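Local coordinates for beta-galacturonidase (Eisenbergiella tayi, PDB 6NCW), which hydrolyses beta-galacturonides as a glycoside hydrolase family 2 enzyme, and may share the beta-glucuronidase activity generally assigned to that family, at residues 131-136 with 516-521; 512-517 with 525-530; 41-46 with 116-121; 90-95 with 125-130. All blocks are in the same frame, centred on the assembly; numbering follows the deposited sequence.

How the contacts relate
Contact 1 is the hub, its centre 9 Å from that of contact 2, 11 Å from contact 3 and 12 Å from contact 4. Asp131 of contact 1 reaches two residues of contact 2, with OD2 2.7 Å from Arg525 NE in a salt bridge and OD1 2.9 Å from Asn530 ND2; all three belong to the galacturonate site, where a glycerol molecule lies about 3 Å from the side chains of Asp131 and Arg525 in this model. Loop 118-141 also ties contact 1 to the other two: Gly136 O lies 2.9 Å from Trp43 N of contact 3, and Ser134 OG 2.9 Å from His127 ND1 of contact 4. Contacts 2 and 3, about 8 Å apart at their nearest atoms, do not touch.

Contact 1: residues 131-136 with 516-521; sequences DYQSYG and RVCDSW
One face of the Trp521 indole is covered by Asp131. Asp131 CB stands 3.8 Å from the centroid of the six-membered ring of Trp521, only 8° off the ring normal, a CH-pi contact. The backbone N of Asp131 lies over the same face nearer the rim, 3.7 Å from Trp521 CE2, and the carboxylate runs almost flat above the indole, the two planes 15° apart. The second flat group is the Tyr135 ring, with Gln133 CG over the centre of one face; at the phenol end, Tyr135 OH comes 3.9 Å from Arg516 CB. That hydroxyl is hydrogen-bonded to Asp280, whose carboxylate also receives the Arg516 backbone N-H.

The Asp131 carboxylate, placed opposite the backbone N by a chi1 of -165°, lies alongside Val517, with OD2 3.3 Å from Val517 CG1. Its oxygens are held by neighbours: OD2 by the salt bridge to Arg525, OD1 by Asn530 and a glycerol molecule. The valine methyl and the indole thus brace a galacturonate-binding residue from two directions. Farther along, Tyr132 CA makes a C-H...O contact with Arg516 O at 3.5 Å, and Cys518 SG approaches Tyr132 O to 3.3 Å. Gln133 OE1 is anchored by Arg53.

The contact joins the loop between sandwich strands 109-117 and 142-147 to the barrel-domain loop between strands 515-516 and 529-530. Tyr474 of the second subunit bonds Arg516 NH2, bringing the subunit interface up to this junction.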
loop_
_atom_site.group_PDB
_atom_site.type_symbol
_atom_site.label_atom_id
_atom_site.label_comp_id
_atom_site.label_asym_id
_atom_site.label_seq_id
_atom_site.Cartn_x
_atom_site.Cartn_y
_atom_site.Cartn_z
ATOM N N ASP A 131 12.595 19.496 -10.845
ATOM C CA ASP A 131 12.559 18.227 -10.113
ATOM C C ASP A 131 12.496 18.423 -8.594
ATOM O O ASP A 131 13.131 17.692 -7.822
ATOM C CB ASP A 131 13.776 17.388 -10.521
ATOM C CG ASP A 131 13.654 15.905 -10.107
ATOM O OD1 ASP A 131 14.675 15.253 -9.841
ATOM O OD2 ASP A 131 12.539 15.376 -10.048
ATOM N N TYR A 132 11.735 19.422 -8.157
ATOM C CA TYR A 132 11.387 19.695 -6.772
ATOM C C TYR A 132 10.346 20.810 -6.814
ATOM O O TYR A 132 10.208 21.507 -7.825
ATOM C CB TYR A 132 12.611 20.112 -5.917
ATOM C CG TYR A 132 13.289 21.402 -6.385
ATOM C CD1 TYR A 132 14.175 21.383 -7.468
ATOM C CD2 TYR A 132 13.047 22.631 -5.746
ATOM C CE1 TYR A 132 14.803 22.540 -7.904
ATOM C CE2 TYR A 132 13.671 23.796 -6.177
ATOM C CZ TYR A 132 14.539 23.738 -7.266
ATOM O OH TYR A 132 15.160 24.861 -7.724
ATOM N N GLN A 133 9.637 20.988 -5.712
ATOM C CA GLN A 133 8.473 21.869 -5.694
ATOM C C GLN A 133 8.877 23.284 -5.287
ATOM O O GLN A 133 9.697 23.466 -4.381
ATOM C CB GLN A 133 7.407 21.325 -4.735
ATOM C CG GLN A 133 6.146 22.216 -4.583
ATOM C CD GLN A 133 5.348 22.346 -5.880
ATOM O OE1 GLN A 133 5.732 23.070 -6.799
ATOM N NE2 GLN A 133 4.243 21.631 -5.956
ATOM N N SER A 134 8.312 24.288 -5.976
ATOM C CA SER A 134 8.413 25.698 -5.557
ATOM C C SER A 134 7.131 26.040 -4.815
ATOM O O SER A 134 6.099 26.290 -5.443
ATOM C CB SER A 134 8.596 26.636 -6.750
ATOM O OG SER A 134 9.897 26.509 -7.290
ATOM N N TYR A 135 7.191 26.059 -3.479
ATOM C CA TYR A 135 6.000 26.260 -2.670
ATOM C C TYR A 135 5.624 27.744 -2.646
ATOM O O TYR A 135 6.322 28.595 -3.181
ATOM C CB TYR A 135 6.212 25.712 -1.253
ATOM C CG TYR A 135 6.327 24.181 -1.183
ATOM C CD1 TYR A 135 7.569 23.534 -1.226
ATOM C CD2 TYR A 135 5.184 23.386 -1.108
ATOM C CE1 TYR A 135 7.652 22.113 -1.179
ATOM C CE2 TYR A 135 5.257 22.001 -1.046
ATOM C CZ TYR A 135 6.487 21.369 -1.092
ATOM O OH TYR A 135 6.511 19.987 -1.048
ATOM N N GLY A 136 4.481 28.046 -2.056
ATOM C CA GLY A 136 4.070 29.424 -1.820
ATOM C C GLY A 136 3.861 29.636 -0.335
ATOM O O GLY A 136 3.297 28.777 0.345
ATOM N N ARG A 516 8.310 15.799 -3.290
ATOM C CA ARG A 516 7.329 16.239 -4.279
ATOM C C ARG A 516 8.021 17.068 -5.355
ATOM O O ARG A 516 8.894 17.882 -5.054
ATOM C CB ARG A 516 6.220 17.049 -3.585
ATOM C CG ARG A 516 5.226 17.764 -4.527
ATOM C CD ARG A 516 4.281 16.775 -5.250
ATOM N NE ARG A 516 3.362 16.144 -4.293
ATOM C CZ ARG A 516 2.814 14.945 -4.426
ATOM N NH1 ARG A 516 3.123 14.168 -5.473
ATOM N NH2 ARG A 516 1.971 14.511 -3.489
ATOM N N VAL A 517 7.636 16.858 -6.622
ATOM C CA VAL A 517 8.190 17.618 -7.749
ATOM C C VAL A 517 7.087 18.298 -8.565
ATOM O O VAL A 517 5.894 18.149 -8.271
ATOM C CB VAL A 517 9.041 16.715 -8.662
ATOM C CG1 VAL A 517 10.204 16.094 -7.859
ATOM C CG2 VAL A 517 8.174 15.649 -9.274
ATOM N N CYS A 518 7.480 19.044 -9.601
ATOM C CA CYS A 518 6.523 19.798 -10.392
ATOM C C CYS A 518 5.767 18.887 -11.349
ATOM O O CYS A 518 6.287 17.880 -11.837
ATOM C CB CYS A 518 7.219 20.926 -11.167
ATOM S SG CYS A 518 7.867 22.279 -10.077
ATOM N N ASP A 519 4.527 19.273 -11.627
ATOM C CA ASP A 519 3.651 18.474 -12.478
ATOM C C ASP A 519 4.278 18.171 -13.831
ATOM O O ASP A 519 4.032 17.096 -14.400
ATOM C CB ASP A 519 2.316 19.206 -12.675
ATOM C CG ASP A 519 1.522 19.372 -11.368
ATOM O OD1 ASP A 519 1.628 18.506 -10.448
ATOM O OD2 ASP A 519 0.769 20.382 -11.267
ATOM N N SER A 520 5.106 19.079 -14.358
ATOM C CA SER A 520 5.678 18.831 -15.683
ATOM C C SER A 520 6.665 17.664 -15.710
ATOM O O SER A 520 7.025 17.212 -16.797
ATOM C CB SER A 520 6.382 20.084 -16.208
ATOM O OG SER A 520 7.450 20.431 -15.345
ATOM N N TRP A 521 7.148 17.205 -14.553
ATOM C CA TRP A 521 8.094 16.101 -14.476
ATOM C C TRP A 521 7.426 14.738 -14.305
ATOM O O TRP A 521 8.139 13.726 -14.209
ATOM C CB TRP A 521 9.087 16.344 -13.330
ATOM C CG TRP A 521 10.175 17.314 -13.726
ATOM C CD1 TRP A 521 10.028 18.634 -14.013
ATOM C CD2 TRP A 521 11.556 17.010 -13.908
ATOM N NE1 TRP A 521 11.238 19.177 -14.366
ATOM C CE2 TRP A 521 12.192 18.190 -14.321
ATOM C CE3 TRP A 521 12.316 15.835 -13.785
ATOM C CZ2 TRP A 521 13.556 18.247 -14.584
ATOM C CZ3 TRP A 521 13.659 15.885 -14.055
ATOM C CH2 TRP A 521 14.272 17.084 -14.451
#

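Contact 2: residues 512-517 with 525-530; sequences FCDVRV and RPRTMN
Val515 and Asn530 form an antiparallel hydrogen-bonded pair, their CA atoms 5.2 Å apart, with Val515 N 3.1 Å from Asn530 O and Asn530 N 2.8 Å from Val515 O. The neighbouring non-hydrogen-bonded pair, Arg516 with Met529, closes to 4.5 Å between CA atoms. Beyond it only a weak bond from Val517 N to Thr528 O continues the ladder. Arg527 and Thr528 both have positive phi, which turns the returning chain into strand 529-530.

Bends at chi2 (71°) and chi3 (68°) fold the Arg516 side chain back over its partner strand. Its NH1 gives a 3.0 Å bond to Thr528 O, arriving from above that carbonyl's plane, and a weak one to Arg527 O, which lies in the guanidinium plane, NH2 being taken by Tyr474 of the second subunit. Met529 SD sits over one guanidinium face, 3.4 Å from NH1 of Arg516. Asp514 OD2 meets Arg527 NH2 at 3.2 Å in a salt bridge, the carboxylate and guanidinium planes 69° apart; Lys542 and Glu537 give these charges second partners. On the other side of the ribbon, Val517 CG1 packs 4.0 Å from Asn530 CB.

This two-stranded ribbon follows barrel strand 504-509. Phe512 leans on helix 290-302, Arg525 and Asn530 turn to Asp131 in the galacturonate site, and Thr528 OG1 bonds Lys481 O of the second subunit.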
loop_
_atom_site.group_PDB
_atom_site.type_symbol
_atom_site.label_atom_id
_atom_site.label_comp_id
_atom_site.label_asym_id
_atom_site.label_seq_id
_atom_site.Cartn_x
_atom_site.Cartn_y
_atom_site.Cartn_z
ATOM N N PHE A 512 17.969 11.596 0.640
ATOM C CA PHE A 512 17.477 11.155 1.941
ATOM C C PHE A 512 16.035 10.648 1.863
ATOM O O PHE A 512 15.735 9.517 2.266
ATOM C CB PHE A 512 17.586 12.301 2.955
ATOM C CG PHE A 512 16.865 12.026 4.238
ATOM C CD1 PHE A 512 15.815 12.829 4.645
ATOM C CD2 PHE A 512 17.226 10.943 5.029
ATOM C CE1 PHE A 512 15.144 12.569 5.839
ATOM C CE2 PHE A 512 16.554 10.661 6.204
ATOM C CZ PHE A 512 15.520 11.479 6.619
ATOM N N CYS A 513 15.109 11.488 1.389
ATOM C CA CYS A 513 13.696 11.139 1.431
ATOM C C CYS A 513 13.069 11.416 0.075
ATOM O O CYS A 513 13.622 12.143 -0.745
ATOM C CB CYS A 513 12.949 11.913 2.521
ATOM S SG CYS A 513 12.972 13.696 2.262
ATOM N N ASP A 514 11.921 10.795 -0.177
ATOM C CA ASP A 514 11.193 11.111 -1.405
ATOM C C ASP A 514 10.671 12.539 -1.319
ATOM O O ASP A 514 10.353 13.024 -0.233
ATOM C CB ASP A 514 10.033 10.150 -1.619
ATOM C CG ASP A 514 10.490 8.702 -1.805
ATOM O OD1 ASP A 514 11.665 8.439 -2.172
ATOM O OD2 ASP A 514 9.657 7.811 -1.582
ATOM N N VAL A 515 10.592 13.216 -2.468
ATOM C CA VAL A 515 10.334 14.660 -2.534
ATOM C C VAL A 515 9.287 14.937 -3.607
ATOM O O VAL A 515 9.384 14.402 -4.716
ATOM C CB VAL A 515 11.611 15.462 -2.861
ATOM C CG1 VAL A 515 11.273 16.943 -3.079
ATOM C CG2 VAL A 515 12.701 15.269 -1.769
ATOM N N ARG A 516 8.310 15.799 -3.290
ATOM C CA ARG A 516 7.329 16.239 -4.279
ATOM C C ARG A 516 8.021 17.068 -5.355
ATOM O O ARG A 516 8.894 17.882 -5.054
ATOM C CB ARG A 516 6.220 17.049 -3.585
ATOM C CG ARG A 516 5.226 17.764 -4.527
ATOM C CD ARG A 516 4.281 16.775 -5.250
ATOM N NE ARG A 516 3.362 16.144 -4.293
ATOM C CZ ARG A 516 2.814 14.945 -4.426
ATOM N NH1 ARG A 516 3.123 14.168 -5.473
ATOM N NH2 ARG A 516 1.971 14.511 -3.489
ATOM N N VAL A 517 7.636 16.858 -6.622
ATOM C CA VAL A 517 8.190 17.618 -7.749
ATOM C C VAL A 517 7.087 18.298 -8.565
ATOM O O VAL A 517 5.894 18.149 -8.271
ATOM C CB VAL A 517 9.041 16.715 -8.662
ATOM C CG1 VAL A 517 10.204 16.094 -7.859
ATOM C CG2 VAL A 517 8.174 15.649 -9.274
ATOM N N ARG A 525 8.636 10.618 -13.227
ATOM C CA ARG A 525 8.613 10.746 -11.769
ATOM C C ARG A 525 7.339 10.109 -11.230
ATOM O O ARG A 525 6.332 10.801 -11.017
ATOM C CB ARG A 525 8.714 12.212 -11.341
ATOM C CG ARG A 525 10.051 12.864 -11.618
ATOM C CD ARG A 525 11.119 12.268 -10.736
ATOM N NE ARG A 525 12.447 12.856 -10.952
ATOM C CZ ARG A 525 13.370 12.338 -11.762
ATOM N NH1 ARG A 525 13.101 11.221 -12.437
ATOM N NH2 ARG A 525 14.564 12.920 -11.886
ATOM N N PRO A 526 7.349 8.793 -10.996
ATOM C CA PRO A 526 6.167 8.126 -10.428
ATOM C C PRO A 526 5.609 8.897 -9.239
ATOM O O PRO A 526 6.356 9.411 -8.398
ATOM C CB PRO A 526 6.706 6.750 -10.000
ATOM C CG PRO A 526 7.873 6.498 -10.915
ATOM C CD PRO A 526 8.479 7.874 -11.196
ATOM N N ARG A 527 4.274 8.986 -9.188
ATOM C CA ARG A 527 3.540 9.682 -8.135
ATOM C C ARG A 527 3.797 11.189 -8.121
ATOM O O ARG A 527 3.486 11.848 -7.117
ATOM C CB ARG A 527 3.861 9.109 -6.744
ATOM C CG ARG A 527 3.947 7.570 -6.657
ATOM C CD ARG A 527 4.116 7.150 -5.198
ATOM N NE ARG A 527 5.434 7.536 -4.726
ATOM C CZ ARG A 527 5.701 7.960 -3.500
ATOM N NH1 ARG A 527 4.727 8.044 -2.597
ATOM N NH2 ARG A 527 6.944 8.304 -3.174
ATOM N N THR A 528 4.351 11.757 -9.203
ATOM C CA THR A 528 4.836 13.143 -9.214
ATOM C C THR A 528 5.707 13.383 -7.973
ATOM O O THR A 528 5.535 14.343 -7.202
ATOM C CB THR A 528 3.674 14.149 -9.317
ATOM O OG1 THR A 528 2.885 13.845 -10.471
ATOM C CG2 THR A 528 4.173 15.594 -9.494
ATOM N N MET A 529 6.621 12.435 -7.762
ATOM C CA MET A 529 7.596 12.446 -6.682
ATOM C C MET A 529 8.924 12.037 -7.284
ATOM O O MET A 529 8.955 11.276 -8.253
ATOM C CB MET A 529 7.264 11.451 -5.553
ATOM C CG MET A 529 5.932 11.648 -4.876
ATOM S SD MET A 529 5.837 13.081 -3.774
ATOM C CE MET A 529 6.847 12.528 -2.397
ATOM N N ASN A 530 10.013 12.547 -6.713
ATOM C CA ASN A 530 11.322 11.931 -6.903
ATOM C C ASN A 530 11.414 10.822 -5.865
ATOM O O ASN A 530 11.308 11.087 -4.660
ATOM C CB ASN A 530 12.453 12.956 -6.746
ATOM C CG ASN A 530 13.848 12.376 -7.068
ATOM O OD1 ASN A 530 14.308 11.439 -6.422
ATOM N ND2 ASN A 530 14.523 12.961 -8.050
#

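Contact 3: residues 41-46 with 116-121; sequences GCWENY and ADNSFG
Trp43 and Ala116 meet within the N-terminal beta-sandwich, the jelly-roll domain of family 2 glycosidases, where the short 3-10 turn 43-45 lies against the end of strand 109-117. The indole comes in edge first: Trp43 CZ3 touches Ala116 CB at 3.9 Å, CH2 lies 3.7 Å from Ala116 O, and CZ2 is 3.4 Å from Asn118 OD1. All three approaches use the rim of the benzo ring, with the Asn118 amide turned 70° to the indole plane. Trp43 NE1 is held by Tyr52 O, which restrains the rotation of the ring.

Asn118 and Glu44 reach for each other from opposite directions, and Glu44 OE2 comes within 2.9 Å of Asn118 ND2. With chi1 at 69°, the Asn118 CG is set between the backbone N and carbonyl carbon, which directs the amide group toward Trp43 and Glu44. The remaining oxygens have backbone partners: Asn118 OD1 accepts from Gly54 N, Glu44 OE1 from Gly136 N.

At the end of the strand, Asp117 forms an Asx turn with Ser119. Its OD1 accepts Ser119 N at 2.9 Å from above the carboxylate plane, and receives Ser119 OG at 2.8 Å on its syn lone pair.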
loop_
_atom_site.group_PDB
_atom_site.type_symbol
_atom_site.label_atom_id
_atom_site.label_comp_id
_atom_site.label_asym_id
_atom_site.label_seq_id
_atom_site.Cartn_x
_atom_site.Cartn_y
_atom_site.Cartn_z
ATOM N N GLY A 41 4.778 28.419 7.161
ATOM C CA GLY A 41 3.870 27.465 6.521
ATOM C C GLY A 41 3.944 27.604 5.013
ATOM O O GLY A 41 4.434 28.607 4.478
ATOM N N CYS A 42 3.451 26.577 4.330
ATOM C CA CYS A 42 3.298 26.612 2.880
ATOM C C CYS A 42 1.833 26.408 2.558
ATOM O O CYS A 42 1.201 25.511 3.123
ATOM C CB CYS A 42 4.134 25.525 2.195
ATOM S SG CYS A 42 5.888 25.776 2.430
ATOM N N TRP A 43 1.293 27.221 1.646
ATOM C CA TRP A 43 -0.144 27.098 1.447
ATOM C C TRP A 43 -0.526 25.836 0.687
ATOM O O TRP A 43 -1.706 25.484 0.674
ATOM C CB TRP A 43 -0.714 28.332 0.748
ATOM C CG TRP A 43 -0.298 28.541 -0.663
ATOM C CD1 TRP A 43 -0.454 27.670 -1.724
ATOM C CD2 TRP A 43 0.323 29.709 -1.190
ATOM N NE1 TRP A 43 0.038 28.241 -2.873
ATOM C CE2 TRP A 43 0.521 29.492 -2.577
ATOM C CE3 TRP A 43 0.750 30.925 -0.620
ATOM C CZ2 TRP A 43 1.127 30.449 -3.410
ATOM C CZ3 TRP A 43 1.350 31.875 -1.447
ATOM C CH2 TRP A 43 1.534 31.626 -2.831
ATOM N N GLU A 44 0.435 25.128 0.086
ATOM C CA GLU A 44 0.110 23.839 -0.519
ATOM C C GLU A 44 -0.307 22.815 0.527
ATOM O O GLU A 44 -0.900 21.793 0.181
ATOM C CB GLU A 44 1.290 23.304 -1.336
ATOM C CG GLU A 44 1.472 24.020 -2.669
ATOM C CD GLU A 44 2.380 25.243 -2.566
ATOM O OE1 GLU A 44 2.630 25.740 -1.433
ATOM O OE2 GLU A 44 2.860 25.704 -3.627
ATOM N N ASN A 45 -0.034 23.080 1.790
ATOM C CA ASN A 45 -0.487 22.251 2.889
ATOM C C ASN A 45 -1.822 22.704 3.466
ATOM O O ASN A 45 -2.353 22.013 4.343
ATOM C CB ASN A 45 0.592 22.249 3.975
ATOM C CG ASN A 45 1.936 21.817 3.423
ATOM O OD1 ASN A 45 2.950 22.472 3.644
ATOM N ND2 ASN A 45 1.931 20.717 2.642
ATOM N N TYR A 46 -2.377 23.859 3.001
ATOM C CA TYR A 46 -3.712 24.154 3.529
ATOM C C TYR A 46 -4.757 23.519 2.622
ATOM O O TYR A 46 -4.603 23.545 1.397
ATOM C CB TYR A 46 -3.985 25.663 3.620
ATOM C CG TYR A 46 -2.846 26.538 4.081
ATOM C CD1 TYR A 46 -2.813 27.879 3.713
ATOM C CD2 TYR A 46 -1.816 26.054 4.904
ATOM C CE1 TYR A 46 -1.789 28.708 4.116
ATOM C CE2 TYR A 46 -0.770 26.894 5.326
ATOM C CZ TYR A 46 -0.777 28.222 4.923
ATOM O OH TYR A 46 0.224 29.090 5.302
ATOM N N ALA A 116 2.880 36.993 -1.128
ATOM C CA ALA A 116 3.753 35.902 -1.544
ATOM C C ALA A 116 3.277 35.365 -2.878
ATOM O O ALA A 116 2.071 35.266 -3.123
ATOM C CB ALA A 116 3.768 34.768 -0.515
ATOM N N ASP A 117 4.230 34.982 -3.720
ATOM C CA ASP A 117 3.954 34.574 -5.086
ATOM C C ASP A 117 4.870 33.410 -5.449
ATOM O O ASP A 117 6.087 33.525 -5.300
ATOM C CB ASP A 117 4.182 35.758 -6.030
ATOM C CG ASP A 117 3.794 35.455 -7.451
ATOM O OD1 ASP A 117 3.228 34.359 -7.712
ATOM O OD2 ASP A 117 4.047 36.323 -8.312
ATOM N N ASN A 118 4.289 32.295 -5.912
ATOM C CA ASN A 118 5.064 31.141 -6.373
ATOM C C ASN A 118 4.889 30.877 -7.873
ATOM O O ASN A 118 5.231 29.786 -8.358
ATOM C CB ASN A 118 4.728 29.889 -5.537
ATOM C CG ASN A 118 3.320 29.348 -5.771
ATOM O OD1 ASN A 118 2.497 29.947 -6.469
ATOM N ND2 ASN A 118 3.032 28.201 -5.154
ATOM N N SER A 119 4.380 31.861 -8.613
ATOM C CA SER A 119 4.208 31.738 -10.057
ATOM C C SER A 119 5.533 31.458 -10.750
ATOM O O SER A 119 6.589 31.956 -10.349
ATOM C CB SER A 119 3.624 33.025 -10.650
ATOM O OG SER A 119 2.347 33.321 -10.112
ATOM N N PHE A 120 5.464 30.673 -11.822
ATOM C CA PHE A 120 6.573 30.543 -12.757
ATOM C C PHE A 120 6.386 31.530 -13.904
ATOM O O PHE A 120 5.261 31.904 -14.246
ATOM C CB PHE A 120 6.654 29.124 -13.331
ATOM C CG PHE A 120 6.870 28.045 -12.304
ATOM C CD1 PHE A 120 7.824 28.175 -11.315
ATOM C CD2 PHE A 120 6.125 26.889 -12.354
ATOM C CE1 PHE A 120 8.022 27.156 -10.396
ATOM C CE2 PHE A 120 6.318 25.881 -11.451
ATOM C CZ PHE A 120 7.257 26.016 -10.463
ATOM N N GLY A 121 7.495 31.914 -14.526
ATOM C CA GLY A 121 7.455 32.804 -15.661
ATOM C C GLY A 121 8.746 33.580 -15.837
ATOM O O GLY A 121 9.733 33.351 -15.134
#

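Contact 4: residues 90-95 with 125-130; sequences SHYNAY and ALHVPN
Tyr92 and His127 run antiparallel alongside one another, the imidazole edge turned to the phenol face in an offset edge-to-face pair with centroids 5.8 Å apart and planes at 78°. Tyr95 takes a different attitude to the same histidine: its plane is only 20° from the imidazole, but the rings are displaced and barely overlap; Tyr95 CE2 lies 3.3 Å from His127 CE1.

Extended with CG anti to the backbone N, Tyr92 carries its hydroxyl to the backbone of the opposite loop. There OH accepts two N-H groups in succession, Leu126 N at 3.0 Å and the straighter His127 N at 2.8 Å, and is also bonded to Ser124 OG. Leu126 CG packs at the phenol edge, 3.9 Å from Tyr92 CE2. The imidazole is gripped at both nitrogens: NE2 accepts Ala94 N at 3.3 Å, the donor 22° out of the ring plane, while ND1 pairs with Ser134 OG. An accepting NE2 is consistent with a proton on ND1.

Tyr95 also stacks on Tyr313, and Leu126 rests on helix 349-364. Tyr92, Tyr95 and His127 thus form an aromatic cluster where sandwich strand 86-92 ends against the barrel, Tyr95 about 8 Å from galacturonate-binding His312 between side chains.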
loop_
_atom_site.group_PDB
_atom_site.type_symbol
_atom_site.label_atom_id
_atom_site.label_comp_id
_atom_site.label_asym_id
_atom_site.label_seq_id
_atom_site.Cartn_x
_atom_site.Cartn_y
_atom_site.Cartn_z
ATOM N N SER A 90 10.715 44.291 -1.104
ATOM C CA SER A 90 10.412 43.167 -1.979
ATOM C C SER A 90 11.614 42.238 -2.028
ATOM O O SER A 90 12.733 42.616 -1.655
ATOM C CB SER A 90 10.026 43.637 -3.382
ATOM O OG SER A 90 11.175 44.017 -4.099
ATOM N N HIS A 91 11.372 41.011 -2.490
ATOM C CA HIS A 91 12.417 39.995 -2.470
ATOM C C HIS A 91 12.106 38.890 -3.466
ATOM O O HIS A 91 10.943 38.604 -3.758
ATOM C CB HIS A 91 12.576 39.394 -1.072
ATOM C CG HIS A 91 13.747 38.469 -0.934
ATOM N ND1 HIS A 91 13.612 37.095 -0.884
ATOM C CD2 HIS A 91 15.072 38.723 -0.802
ATOM C CE1 HIS A 91 14.805 36.547 -0.726
ATOM N NE2 HIS A 91 15.709 37.512 -0.678
ATOM N N TYR A 92 13.168 38.288 -3.991
ATOM C CA TYR A 92 13.088 37.092 -4.813
ATOM C C TYR A 92 14.039 36.053 -4.239
ATOM O O TYR A 92 15.157 36.394 -3.818
ATOM C CB TYR A 92 13.451 37.356 -6.286
ATOM C CG TYR A 92 13.439 36.097 -7.122
ATOM C CD1 TYR A 92 12.272 35.675 -7.734
ATOM C CD2 TYR A 92 14.592 35.302 -7.271
ATOM C CE1 TYR A 92 12.235 34.503 -8.496
ATOM C CE2 TYR A 92 14.567 34.116 -8.030
ATOM C CZ TYR A 92 13.382 33.723 -8.637
ATOM O OH TYR A 92 13.307 32.562 -9.406
ATOM N N ASN A 93 13.567 34.791 -4.229
ATOM C CA ASN A 93 14.252 33.558 -3.822
ATOM C C ASN A 93 13.730 33.097 -2.470
ATOM O O ASN A 93 13.823 33.821 -1.473
ATOM C CB ASN A 93 15.775 33.694 -3.763
ATOM C CG ASN A 93 16.487 32.338 -3.755
ATOM O OD1 ASN A 93 16.190 31.462 -4.575
ATOM N ND2 ASN A 93 17.427 32.168 -2.842
ATOM N N ALA A 94 13.194 31.877 -2.430
ATOM C CA ALA A 94 12.496 31.384 -1.250
ATOM C C ALA A 94 13.435 31.096 -0.090
ATOM O O ALA A 94 12.975 30.963 1.049
ATOM C CB ALA A 94 11.727 30.101 -1.597
ATOM N N TYR A 95 14.729 30.975 -0.348
ATOM C CA TYR A 95 15.586 30.205 0.526
ATOM C C TYR A 95 16.639 31.027 1.249
ATOM O O TYR A 95 17.425 30.450 2.006
ATOM C CB TYR A 95 16.257 29.078 -0.282
ATOM C CG TYR A 95 15.301 28.210 -1.065
ATOM C CD1 TYR A 95 14.466 27.299 -0.422
ATOM C CD2 TYR A 95 15.251 28.278 -2.465
ATOM C CE1 TYR A 95 13.597 26.463 -1.152
ATOM C CE2 TYR A 95 14.399 27.458 -3.198
ATOM C CZ TYR A 95 13.570 26.561 -2.541
ATOM O OH TYR A 95 12.724 25.762 -3.277
ATOM N N ALA A 125 14.030 33.374 -12.635
ATOM C CA ALA A 125 15.044 32.593 -13.337
ATOM C C ALA A 125 15.519 31.375 -12.554
ATOM O O ALA A 125 16.070 30.440 -13.155
ATOM C CB ALA A 125 16.249 33.472 -13.689
ATOM N N LEU A 126 15.319 31.361 -11.237
ATOM C CA LEU A 126 15.761 30.258 -10.393
ATOM C C LEU A 126 14.621 29.284 -10.103
ATOM O O LEU A 126 14.752 28.076 -10.330
ATOM C CB LEU A 126 16.360 30.826 -9.086
ATOM C CG LEU A 126 17.469 31.876 -9.288
ATOM C CD1 LEU A 126 18.074 32.321 -7.953
ATOM C CD2 LEU A 126 18.561 31.370 -10.209
ATOM N N HIS A 127 13.489 29.795 -9.622
ATOM C CA HIS A 127 12.283 28.996 -9.460
ATOM C C HIS A 127 11.629 28.798 -10.817
ATOM O O HIS A 127 11.071 29.746 -11.373
ATOM C CB HIS A 127 11.319 29.672 -8.498
ATOM C CG HIS A 127 11.812 29.694 -7.097
ATOM N ND1 HIS A 127 11.567 28.668 -6.213
ATOM C CD2 HIS A 127 12.572 30.600 -6.434
ATOM C CE1 HIS A 127 12.131 28.953 -5.054
ATOM N NE2 HIS A 127 12.743 30.122 -5.158
ATOM N N VAL A 128 11.702 27.569 -11.335
ATOM C CA VAL A 128 11.165 27.151 -12.633
ATOM C C VAL A 128 10.493 25.786 -12.467
ATOM O O VAL A 128 10.684 25.138 -11.428
ATOM C CB VAL A 128 12.278 27.077 -13.694
ATOM C CG1 VAL A 128 12.929 28.458 -13.922
ATOM C CG2 VAL A 128 13.312 26.047 -13.290
ATOM N N PRO A 129 9.708 25.298 -13.433
ATOM C CA PRO A 129 9.267 23.900 -13.356
ATOM C C PRO A 129 10.507 23.027 -13.268
ATOM O O PRO A 129 11.435 23.176 -14.062
ATOM C CB PRO A 129 8.495 23.688 -14.666
ATOM C CG PRO A 129 8.089 25.115 -15.091
ATOM C CD PRO A 129 9.273 25.929 -14.695
ATOM N N ASN A 130 10.565 22.193 -12.233
ATOM C CA ASN A 130 11.814 21.524 -11.910
ATOM C C ASN A 130 11.520 20.245 -11.131
ATOM O O ASN A 130 10.371 19.951 -10.777
ATOM C CB ASN A 130 12.733 22.462 -11.122
ATOM C CG ASN A 130 14.205 22.318 -11.525
ATOM O OD1 ASN A 130 14.668 21.240 -11.948
ATOM N ND2 ASN A 130 14.943 23.415 -11.408
#